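Local atomic coordinates of penicillin-binding protein activator LpoA (Escherichia coli, PDB entry 6DR3), a protein that regulates peptidoglycan synthesis from the outer membrane as a lipoprotein activator that is essential for the function of penicillin-binding protein 1A and stimulates its transpeptidase activity in vitro. Residues Gly48-Ala53 with Leu81-Phe86; Phe20-Met25 with Val54-Gln59. All coordinates share one frame; numbering follows the deposited sequence.

Interaction 1: Gly48-Ala53 with Leu81-Phe86; sequences GKTGQA and LAQKDF
T50, in the first turn of helix 50-58, comes up to A82, the last residue of helix 66-82, with 6.6 Å between their CA atoms. Both segments lie at chain reversals between helices. G48 ends the preceding helix in a Schellman motif with positive phi (89°), and K49 takes the N-cap position before helix 50-58. On the other side K84, also at positive phi, closes helix 66-82 in a second Schellman motif, and D85 caps the next helix through OD1 to the backbone N of G88.

The T50 side chain is the whole contribution of 48-53. Its CB points toward the other segment and both branches reach it. OG1 lies 3.9 Å from the methyl CB of A82. CG2, held anti to the backbone N, touches that same methyl and also meets CG of Q83 at 3.9 Å. The A82 methyl thus faces both prongs of the threonine fork. Q83 is extended beyond CG, and its chain runs at a slant to T50, meeting the threonine methyl with its aliphatic part and not with its amide.

The contact joins the turn between helices 30-47 and 50-58 to the C-terminal end of helix 66-82 in the TPR-like amino-terminal domain of LpoA. It is a small surface contact (99 Å²) without hydrogen bonds or ion pairs; the A82 methyl can neither donate nor accept, so OG1 gains no polar partner from it.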
loop_
_atom_site.group_PDB
_atom_site.type_symbol
_atom_site.label_atom_id
_atom_site.label_comp_id
_atom_site.label_asym_id
_atom_site.label_seq_id
_atom_site.Cartn_x
_atom_site.Cartn_y
_atom_site.Cartn_z
ATOM N N GLY A 48 1.281 -15.463 -6.962
ATOM C CA GLY A 48 0.692 -16.556 -6.215
ATOM C C GLY A 48 1.511 -17.825 -6.197
ATOM O O GLY A 48 1.003 -18.863 -5.757
ATOM N N LYS A 49 2.758 -17.776 -6.664
ATOM C CA LYS A 49 3.643 -18.939 -6.676
ATOM C C LYS A 49 4.473 -18.944 -5.392
ATOM O O LYS A 49 5.690 -18.746 -5.386
ATOM C CB LYS A 49 4.528 -18.915 -7.917
ATOM C CG LYS A 49 3.789 -19.189 -9.218
ATOM C CD LYS A 49 4.337 -18.345 -10.357
ATOM C CE LYS A 49 4.257 -19.073 -11.688
ATOM N NZ LYS A 49 2.905 -19.617 -11.959
ATOM N N THR A 50 3.771 -19.179 -4.280
ATOM C CA THR A 50 4.389 -19.029 -2.967
ATOM C C THR A 50 5.489 -20.061 -2.746
ATOM O O THR A 50 6.557 -19.731 -2.216
ATOM C CB THR A 50 3.327 -19.136 -1.872
ATOM O OG1 THR A 50 2.219 -18.287 -2.195
ATOM C CG2 THR A 50 3.901 -18.711 -0.526
ATOM N N GLY A 51 5.250 -21.312 -3.146
ATOM C CA GLY A 51 6.259 -22.342 -2.958
ATOM C C GLY A 51 7.580 -21.988 -3.615
ATOM O O GLY A 51 8.640 -22.060 -2.988
ATOM N N GLN A 52 7.534 -21.596 -4.890
ATOM C CA GLN A 52 8.765 -21.250 -5.592
ATOM C C GLN A 52 9.390 -19.977 -5.038
ATOM O O GLN A 52 10.619 -19.854 -5.013
ATOM C CB GLN A 52 8.497 -21.111 -7.092
ATOM C CG GLN A 52 8.326 -22.449 -7.801
ATOM C CD GLN A 52 8.343 -22.325 -9.313
ATOM O OE1 GLN A 52 7.856 -21.345 -9.874
ATOM N NE2 GLN A 52 8.908 -23.324 -9.979
ATOM N N ALA A 53 8.571 -19.023 -4.585
ATOM C CA ALA A 53 9.119 -17.833 -3.941
ATOM C C ALA A 53 9.914 -18.211 -2.697
ATOM O O ALA A 53 11.041 -17.743 -2.498
ATOM C CB ALA A 53 7.994 -16.860 -3.586
ATOM N N LEU A 81 3.047 -13.089 4.595
ATOM C CA LEU A 81 1.662 -12.727 4.320
ATOM C C LEU A 81 1.042 -13.683 3.308
ATOM O O LEU A 81 -0.122 -14.077 3.445
ATOM C CB LEU A 81 1.582 -11.283 3.823
ATOM C CG LEU A 81 1.876 -10.212 4.878
ATOM C CD1 LEU A 81 2.046 -8.850 4.228
ATOM C CD2 LEU A 81 0.776 -10.165 5.929
ATOM N N ALA A 82 1.807 -14.072 2.285
ATOM C CA ALA A 82 1.310 -15.046 1.320
ATOM C C ALA A 82 1.040 -16.392 1.979
ATOM O O ALA A 82 0.109 -17.102 1.580
ATOM C CB ALA A 82 2.308 -15.205 0.174
ATOM N N GLN A 83 1.832 -16.757 2.987
ATOM C CA GLN A 83 1.628 -17.992 3.734
ATOM C C GLN A 83 0.574 -17.856 4.829
ATOM O O GLN A 83 0.441 -18.767 5.653
ATOM C CB GLN A 83 2.948 -18.453 4.359
ATOM C CG GLN A 83 4.046 -18.762 3.358
ATOM C CD GLN A 83 5.342 -19.193 4.023
ATOM O OE1 GLN A 83 5.989 -20.141 3.584
ATOM N NE2 GLN A 83 5.726 -18.494 5.087
ATOM N N LYS A 84 -0.163 -16.747 4.864
ATOM C CA LYS A 84 -1.162 -16.481 5.895
ATOM C C LYS A 84 -0.554 -16.431 7.293
ATOM O O LYS A 84 -1.274 -16.541 8.290
ATOM C CB LYS A 84 -2.294 -17.514 5.856
ATOM C CG LYS A 84 -3.349 -17.243 4.796
ATOM C CD LYS A 84 -2.823 -17.479 3.390
ATOM C CE LYS A 84 -3.926 -17.331 2.354
ATOM N NZ LYS A 84 -5.054 -18.274 2.591
ATOM N N ASP A 85 0.765 -16.266 7.392
ATOM C CA ASP A 85 1.429 -16.115 8.687
ATOM C C ASP A 85 1.417 -14.637 9.078
ATOM O O ASP A 85 2.442 -13.956 9.136
ATOM C CB ASP A 85 2.843 -16.676 8.630
ATOM C CG ASP A 85 3.533 -16.659 9.980
ATOM O OD1 ASP A 85 2.894 -16.245 10.970
ATOM O OD2 ASP A 85 4.712 -17.063 10.054
ATOM N N PHE A 86 0.207 -14.145 9.348
ATOM C CA PHE A 86 0.036 -12.734 9.680
ATOM C C PHE A 86 0.764 -12.369 10.967
ATOM O O PHE A 86 1.277 -11.252 11.091
ATOM C CB PHE A 86 -1.452 -12.402 9.794
ATOM C CG PHE A 86 -2.213 -12.600 8.515
ATOM C CD1 PHE A 86 -2.317 -11.576 7.589
ATOM C CD2 PHE A 86 -2.823 -13.814 8.236
ATOM C CE1 PHE A 86 -3.014 -11.757 6.408
ATOM C CE2 PHE A 86 -3.521 -14.002 7.057
ATOM C CZ PHE A 86 -3.617 -12.971 6.142
#

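Interaction 2: Phe20-Met25 with Val54-Gln59; sequences FYLQQM and VELFNQ
L22 and L56 mark the closest approach of the two backbones, with 10.2 Å between their CA atoms; helices 18-25 and 50-58 run here in broadly the same direction, too far apart for anything but side chains to meet.

L56 spans the gap. Its CG stands anti to the backbone N (chi1 -162°), which sends the fork toward helix 18-25, where each methyl finds a different partner. CD2 meets CD2 of L22 at 3.9 Å, end methyl against end methyl, the two chains passing in opposite senses. CD1 takes the other neighbour, lying 4.0 Å from CE of M25 and 4.2 Å from its SD. The extended chi1 and chi2 of M25 carry SD across, and the bend at chi3 (72°) places the end methyl CE beside CD1 of L56. The contact is purely apolar and buries 99 Å². Within 54-59, and not across the contact, NE2 of Q59 gives a hydrogen bond of 2.6 Å to OE2 of E55, one helical turn back, using the carboxylate's anti lone pair.

Helix 30-47 packs against both partners: L22 and L56 each touch A40, and M25 touches Q37, whose NE2 also binds the carbonyl O of L56. On another side F57 and V54 pack on helix 66-82, so helix 50-58 is packed against both 30-47 and 66-82 in this all-helical, TPR-like domain.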
loop_
_atom_site.group_PDB
_atom_site.type_symbol
_atom_site.label_atom_id
_atom_site.label_comp_id
_atom_site.label_asym_id
_atom_site.label_seq_id
_atom_site.Cartn_x
_atom_site.Cartn_y
_atom_site.Cartn_z
ATOM N N PHE A 20 10.304 -13.556 -16.923
ATOM C CA PHE A 20 11.359 -12.675 -17.414
ATOM C C PHE A 20 12.527 -12.624 -16.437
ATOM O O PHE A 20 13.685 -12.818 -16.824
ATOM C CB PHE A 20 10.786 -11.276 -17.648
ATOM C CG PHE A 20 11.794 -10.278 -18.142
ATOM C CD1 PHE A 20 12.143 -10.228 -19.480
ATOM C CD2 PHE A 20 12.379 -9.378 -17.269
ATOM C CE1 PHE A 20 13.066 -9.303 -19.936
ATOM C CE2 PHE A 20 13.300 -8.451 -17.718
ATOM C CZ PHE A 20 13.643 -8.414 -19.053
ATOM N N TYR A 21 12.239 -12.367 -15.159
ATOM C CA TYR A 21 13.300 -12.264 -14.162
ATOM C C TYR A 21 14.086 -13.564 -14.049
ATOM O O TYR A 21 15.317 -13.544 -13.930
ATOM C CB TYR A 21 12.707 -11.887 -12.806
ATOM C CG TYR A 21 12.066 -10.516 -12.756
ATOM C CD1 TYR A 21 12.595 -9.446 -13.468
ATOM C CD2 TYR A 21 10.930 -10.293 -11.993
ATOM C CE1 TYR A 21 12.008 -8.193 -13.415
ATOM C CE2 TYR A 21 10.338 -9.047 -11.934
ATOM C CZ TYR A 21 10.878 -8.001 -12.645
ATOM O OH TYR A 21 10.282 -6.761 -12.584
ATOM N N LEU A 22 13.392 -14.705 -14.070
ATOM C CA LEU A 22 14.081 -15.987 -13.979
ATOM C C LEU A 22 14.962 -16.222 -15.200
ATOM O O LEU A 22 16.061 -16.779 -15.080
ATOM C CB LEU A 22 13.064 -17.119 -13.819
ATOM C CG LEU A 22 12.293 -17.129 -12.494
ATOM C CD1 LEU A 22 11.136 -18.114 -12.543
ATOM C CD2 LEU A 22 13.220 -17.456 -11.329
ATOM N N GLN A 23 14.503 -15.801 -16.379
ATOM C CA GLN A 23 15.321 -15.934 -17.581
ATOM C C GLN A 23 16.589 -15.096 -17.476
ATOM O O GLN A 23 17.681 -15.561 -17.824
ATOM C CB GLN A 23 14.508 -15.530 -18.812
ATOM C CG GLN A 23 15.267 -15.633 -20.129
ATOM C CD GLN A 23 15.717 -17.048 -20.436
ATOM O OE1 GLN A 23 16.910 -17.351 -20.421
ATOM N NE2 GLN A 23 14.760 -17.923 -20.723
ATOM N N GLN A 24 16.464 -13.856 -16.998
ATOM C CA GLN A 24 17.641 -13.013 -16.820
ATOM C C GLN A 24 18.550 -13.570 -15.735
ATOM O O GLN A 24 19.779 -13.512 -15.856
ATOM C CB GLN A 24 17.221 -11.582 -16.479
ATOM C CG GLN A 24 16.318 -10.930 -17.511
ATOM C CD GLN A 24 16.920 -10.941 -18.900
ATOM O OE1 GLN A 24 18.050 -10.499 -19.102
ATOM N NE2 GLN A 24 16.170 -11.460 -19.865
ATOM N N MET A 25 17.963 -14.111 -14.665
ATOM C CA MET A 25 18.762 -14.719 -13.606
ATOM C C MET A 25 19.664 -15.811 -14.163
ATOM O O MET A 25 20.816 -15.955 -13.736
ATOM C CB MET A 25 17.843 -15.285 -12.522
ATOM C CG MET A 25 18.574 -15.878 -11.330
ATOM S SD MET A 25 17.444 -16.476 -10.057
ATOM C CE MET A 25 16.771 -17.940 -10.843
ATOM N N VAL A 54 9.335 -19.064 -1.849
ATOM C CA VAL A 54 10.024 -19.522 -0.644
ATOM C C VAL A 54 11.341 -20.195 -1.010
ATOM O O VAL A 54 12.400 -19.870 -0.461
ATOM C CB VAL A 54 9.113 -20.465 0.164
ATOM C CG1 VAL A 54 9.889 -21.170 1.277
ATOM C CG2 VAL A 54 7.943 -19.694 0.749
ATOM N N GLU A 55 11.296 -21.149 -1.942
ATOM C CA GLU A 55 12.497 -21.903 -2.283
ATOM C C GLU A 55 13.586 -20.986 -2.828
ATOM O O GLU A 55 14.747 -21.068 -2.414
ATOM C CB GLU A 55 12.161 -23.001 -3.291
ATOM C CG GLU A 55 13.373 -23.776 -3.792
ATOM C CD GLU A 55 14.208 -24.344 -2.663
ATOM O OE1 GLU A 55 13.643 -24.601 -1.578
ATOM O OE2 GLU A 55 15.428 -24.531 -2.856
ATOM N N LEU A 56 13.228 -20.102 -3.761
ATOM C CA LEU A 56 14.218 -19.184 -4.313
ATOM C C LEU A 56 14.722 -18.217 -3.250
ATOM O O LEU A 56 15.890 -17.816 -3.279
ATOM C CB LEU A 56 13.623 -18.422 -5.497
ATOM C CG LEU A 56 14.610 -17.741 -6.449
ATOM C CD1 LEU A 56 15.584 -18.747 -7.063
ATOM C CD2 LEU A 56 13.853 -17.005 -7.546
ATOM N N PHE A 57 13.857 -17.839 -2.306
ATOM C CA PHE A 57 14.292 -17.049 -1.159
ATOM C C PHE A 57 15.312 -17.817 -0.324
ATOM O O PHE A 57 16.298 -17.242 0.153
ATOM C CB PHE A 57 13.070 -16.659 -0.322
ATOM C CG PHE A 57 13.390 -15.872 0.922
ATOM C CD1 PHE A 57 13.805 -16.512 2.078
ATOM C CD2 PHE A 57 13.241 -14.495 0.944
ATOM C CE1 PHE A 57 14.088 -15.790 3.225
ATOM C CE2 PHE A 57 13.519 -13.767 2.091
ATOM C CZ PHE A 57 13.942 -14.416 3.229
ATOM N N ASN A 58 15.098 -19.124 -0.146
ATOM C CA ASN A 58 16.027 -19.942 0.626
ATOM C C ASN A 58 17.339 -20.183 -0.108
ATOM O O ASN A 58 18.322 -20.583 0.527
ATOM C CB ASN A 58 15.386 -21.289 0.974
ATOM C CG ASN A 58 14.227 -21.154 1.941
ATOM O OD1 ASN A 58 14.111 -20.156 2.651
ATOM N ND2 ASN A 58 13.363 -22.163 1.976
ATOM N N GLN A 59 17.379 -19.960 -1.419
ATOM C CA GLN A 59 18.597 -20.132 -2.201
ATOM C C GLN A 59 19.376 -18.832 -2.371
ATOM O O GLN A 59 20.357 -18.807 -3.123
ATOM C CB GLN A 59 18.264 -20.722 -3.573
ATOM C CG GLN A 59 17.750 -22.151 -3.521
ATOM C CD GLN A 59 17.533 -22.743 -4.899
ATOM O OE1 GLN A 59 18.012 -22.209 -5.900
ATOM N NE2 GLN A 59 16.804 -23.852 -4.959
#

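From the N terminus, the chain passes through helix 18-25, goes out along helix 30-47 and turns into helix 50-58, where interaction 2 closes a loop of 28 residues back to helix 18-25. Interaction 1 starts at the N-terminal end of helix 50-58, before 54-59, and closes its own loop of 27 residues at the end of helix 66-82. The segments alternate along the sequence, so the two loops cross without nesting. Helix 50-58 is common to both, and the contact centres lie about 15 Å apart. They also touch directly: Q83 OE1 packs 3.5 Å from V54 CG2. Together they tie helices 18-25, 50-58 and 66-82 into one end of the amino-terminal domain.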